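Local coordinates for extracellular invertase (PDB 5XH8), which probably hydrolyses sucrose and related beta-fructofuranosides and transfers fructosyl groups to other sugars, yielding fructooligosaccharides such as 1-kestose, at residues Gly20-Thr25 against Arg566-Asn571. Sequence-based numbering, arbitrary orientation.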
ATOM      1  N   GLY A  20     -27.136  12.813 -28.418  1.00 28.59           N
ATOM      2  CA  GLY A  20     -28.397  12.475 -27.748  1.00 27.73           C
ATOM      3  C   GLY A  20     -29.564  12.124 -28.649  1.00 28.00           C
ATOM      4  O   GLY A  20     -30.577  11.667 -28.145  1.00 27.25           O
ATOM      5  N   SER A  21     -29.427  12.289 -29.979  1.00 28.16           N
ATOM      6  CA  SER A  21     -30.557  12.148 -30.892  1.00 26.53           C
ATOM      7  C   SER A  21     -30.998  10.696 -31.017  1.00 25.51           C
ATOM      8  O   SER A  21     -32.159  10.439 -31.299  1.00 26.71           O
ATOM      9  CB  SER A  21     -30.222  12.753 -32.277  1.00 27.69           C
ATOM     10  OG  SER A  21     -29.181  12.030 -32.915  1.00 25.96           O
ATOM     11  N   LEU A  22     -30.091   9.747 -30.764  1.00 26.35           N
ATOM     12  CA  LEU A  22     -30.420   8.328 -30.796  1.00 24.29           C
ATOM     13  C   LEU A  22     -30.548   7.676 -29.396  1.00 25.04           C
ATOM     14  O   LEU A  22     -30.414   6.463 -29.262  1.00 25.12           O
ATOM     15  CB  LEU A  22     -29.401   7.580 -31.636  1.00 26.36           C
ATOM     16  CG  LEU A  22     -29.185   8.029 -33.098  1.00 27.32           C
ATOM     17  CD1 LEU A  22     -28.108   7.178 -33.728  1.00 26.44           C
ATOM     18  CD2 LEU A  22     -30.473   7.927 -33.913  1.00 27.02           C
ATOM     19  N   PHE A  23     -30.880   8.455 -28.376  1.00 26.30           N
ATOM     20  CA  PHE A  23     -30.979   7.924 -27.011  1.00 26.31           C
ATOM     21  C   PHE A  23     -31.982   6.769 -26.902  1.00 27.63           C
ATOM     22  O   PHE A  23     -31.651   5.706 -26.368  1.00 24.63           O
ATOM     23  CB  PHE A  23     -31.325   9.042 -26.022  1.00 26.54           C
ATOM     24  CG  PHE A  23     -31.347   8.595 -24.594  1.00 25.82           C
ATOM     25  CD1 PHE A  23     -30.163   8.465 -23.871  1.00 26.06           C
ATOM     26  CD2 PHE A  23     -32.550   8.305 -23.961  1.00 26.97           C
ATOM     27  CE1 PHE A  23     -30.182   8.039 -22.530  1.00 26.76           C
ATOM     28  CE2 PHE A  23     -32.574   7.867 -22.630  1.00 28.57           C
ATOM     29  CZ  PHE A  23     -31.379   7.743 -21.919  1.00 27.26           C
ATOM     30  N   GLU A  24     -33.181   6.944 -27.459  1.00 28.08           N
ATOM     31  CA  GLU A  24     -34.220   5.912 -27.371  1.00 27.76           C
ATOM     32  C   GLU A  24     -34.154   4.817 -28.421  1.00 27.78           C
ATOM     33  O   GLU A  24     -34.810   3.784 -28.263  1.00 29.26           O
ATOM     34  CB  GLU A  24     -35.627   6.548 -27.364  1.00 29.30           C
ATOM     35  CG  GLU A  24     -35.920   7.471 -26.176  1.00 32.17           C
ATOM     36  CD  GLU A  24     -35.940   6.775 -24.785  1.00 37.06           C
ATOM     37  OE1 GLU A  24     -35.839   5.530 -24.697  1.00 38.54           O
ATOM     38  OE2 GLU A  24     -36.042   7.486 -23.747  1.00 38.07           O
ATOM     39  N   THR A  25     -33.338   4.999 -29.459  1.00 26.74           N
ATOM     40  CA  THR A  25     -33.405   4.186 -30.669  1.00 25.21           C
ATOM     41  C   THR A  25     -33.365   2.708 -30.396  1.00 26.83           C
ATOM     42  O   THR A  25     -34.248   1.951 -30.864  1.00 26.28           O
ATOM     43  CB  THR A  25     -32.255   4.555 -31.630  1.00 26.10           C
ATOM     44  OG1 THR A  25     -32.315   5.955 -31.903  1.00 23.29           O
ATOM     45  CG2 THR A  25     -32.345   3.778 -32.955  1.00 27.84           C
ATOM     46  N   ARG A 566     -29.357  -4.472 -33.627  1.00 25.72           N
ATOM     47  CA  ARG A 566     -29.606  -3.057 -33.763  1.00 26.40           C
ATOM     48  C   ARG A 566     -30.344  -2.736 -35.092  1.00 27.51           C
ATOM     49  O   ARG A 566     -29.821  -2.036 -35.956  1.00 27.13           O
ATOM     50  CB  ARG A 566     -28.286  -2.293 -33.562  1.00 28.35           C
ATOM     51  CG  ARG A 566     -27.853  -2.314 -32.084  1.00 30.21           C
ATOM     52  CD  ARG A 566     -26.785  -1.295 -31.637  1.00 33.63           C
ATOM     53  NE  ARG A 566     -25.520  -1.938 -31.667  1.00 35.99           N
ATOM     54  CZ  ARG A 566     -24.649  -2.172 -30.685  1.00 30.43           C
ATOM     55  NH1 ARG A 566     -24.720  -1.694 -29.435  1.00 31.69           N
ATOM     56  NH2 ARG A 566     -23.596  -2.870 -31.053  1.00 27.70           N
ATOM     57  N   SER A 567     -31.578  -3.235 -35.212  1.00 28.03           N
ATOM     58  CA  SER A 567     -32.411  -2.950 -36.389  1.00 28.93           C
ATOM     59  C   SER A 567     -32.851  -1.485 -36.363  1.00 29.04           C
ATOM     60  O   SER A 567     -33.124  -0.910 -35.292  1.00 28.86           O
ATOM     61  CB  SER A 567     -33.616  -3.907 -36.476  1.00 28.28           C
ATOM     62  OG  SER A 567     -34.630  -3.560 -35.553  1.00 30.15           O
ATOM     63  N   TRP A 568     -32.900  -0.888 -37.554  1.00 28.63           N
ATOM     64  CA  TRP A 568     -33.274   0.509 -37.745  1.00 29.31           C
ATOM     65  C   TRP A 568     -34.772   0.765 -37.996  1.00 30.06           C
ATOM     66  O   TRP A 568     -35.354   1.633 -37.345  1.00 29.21           O
ATOM     67  CB  TRP A 568     -32.466   1.094 -38.917  1.00 29.37           C
ATOM     68  CG  TRP A 568     -32.848   2.501 -39.207  1.00 29.71           C
ATOM     69  CD1 TRP A 568     -33.691   2.937 -40.193  1.00 29.69           C
ATOM     70  CD2 TRP A 568     -32.430   3.668 -38.491  1.00 30.22           C
ATOM     71  NE1 TRP A 568     -33.820   4.300 -40.126  1.00 30.36           N
ATOM     72  CE2 TRP A 568     -33.069   4.776 -39.090  1.00 29.44           C
ATOM     73  CE3 TRP A 568     -31.586   3.886 -37.392  1.00 29.88           C
ATOM     74  CZ2 TRP A 568     -32.870   6.083 -38.648  1.00 30.83           C
ATOM     75  CZ3 TRP A 568     -31.400   5.190 -36.940  1.00 29.12           C
ATOM     76  CH2 TRP A 568     -32.034   6.268 -37.568  1.00 30.18           C
ATOM     77  N   TYR A 569     -35.350   0.064 -38.977  1.00 30.46           N
ATOM     78  CA  TYR A 569     -36.658   0.426 -39.552  1.00 32.35           C
ATOM     79  C   TYR A 569     -37.798   0.068 -38.601  1.00 32.37           C
ATOM     80  O   TYR A 569     -37.804  -1.004 -37.993  1.00 29.13           O
ATOM     81  CB  TYR A 569     -36.883  -0.251 -40.940  1.00 33.50           C
ATOM     82  CG  TYR A 569     -36.081   0.357 -42.068  1.00 33.47           C
ATOM     83  CD1 TYR A 569     -36.481   1.556 -42.667  1.00 34.83           C
ATOM     84  CD2 TYR A 569     -34.920  -0.254 -42.549  1.00 35.68           C
ATOM     85  CE1 TYR A 569     -35.742   2.136 -43.702  1.00 33.72           C
ATOM     86  CE2 TYR A 569     -34.178   0.320 -43.593  1.00 35.27           C
ATOM     87  CZ  TYR A 569     -34.603   1.518 -44.159  1.00 33.51           C
ATOM     88  OH  TYR A 569     -33.882   2.099 -45.167  1.00 33.02           O
ATOM     89  N   ALA A 570     -38.759   0.976 -38.488  1.00 33.06           N
ATOM     90  CA  ALA A 570     -39.921   0.809 -37.620  1.00 35.09           C
ATOM     91  C   ALA A 570     -40.655  -0.517 -37.892  1.00 37.88           C
ATOM     92  O   ALA A 570     -41.096  -1.183 -36.942  1.00 36.90           O
ATOM     93  CB  ALA A 570     -40.862   1.994 -37.770  1.00 33.31           C
ATOM     94  N   ASN A 571     -40.689  -0.905 -39.174  1.00 38.41           N
ATOM     95  CA  ASN A 571     -41.347  -2.125 -39.681  1.00 41.51           C
ATOM     96  C   ASN A 571     -40.597  -3.396 -39.491  1.00 37.37           C
ATOM     97  O   ASN A 571     -41.088  -4.424 -39.908  1.00 32.60           O
ATOM     98  CB  ASN A 571     -41.482  -2.068 -41.216  1.00 47.47           C
ATOM     99  CG  ASN A 571     -42.415  -1.016 -41.675  1.00 58.23           C
ATOM    100  OD1 ASN A 571     -42.990  -0.269 -40.872  1.00 73.25           O
ATOM    101  ND2 ASN A 571     -42.566  -0.914 -42.990  1.00 66.43           N
TER
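Trp568 meets Leu22 and Thr25 through the six-membered ring of its indole. From CB the chain runs to CG, which lies anti to the backbone N and beside the carbonyl carbon (chi1 177°), and this lets the six-membered ring reach residues 20-25. CD1 sits over the centre of the neighbouring Tyr569 ring, 3.9 Å above its plane. Next comes NE1, whose N-H is taken by the carbonyl O of Val9, so the one polar atom of a largely buried indole is satisfied and the ring's rotation is restrained. On the six-membered ring, CZ3 meets CD2 of Leu22 at 4.2 Å; the methyl lies at the ring edge, near its plane, and the two side chains cross at about a right angle. CG2 of Thr25 comes obliquely to the same CZ3, at 4.3 Å.

In this GH32 enzyme, a beta-propeller followed by a C-terminal beta-sandwich, residues 566-571 lie in the loop between strands 559-564 and 574-580 of the sandwich, while residues 20-25 precede the first propeller strand, 37-47. Apolar packing alone joins them directly, without a hydrogen bond. Leu22, third residue of a type I turn whose Phe23 N bonds to Gly20 O, supplies a branched apolar end suited to a buried indole edge. Threonine suits its place by having two different branches: CG2 faces the tryptophan, while OG1 shares a hydrogen bond with Tyr7 OH.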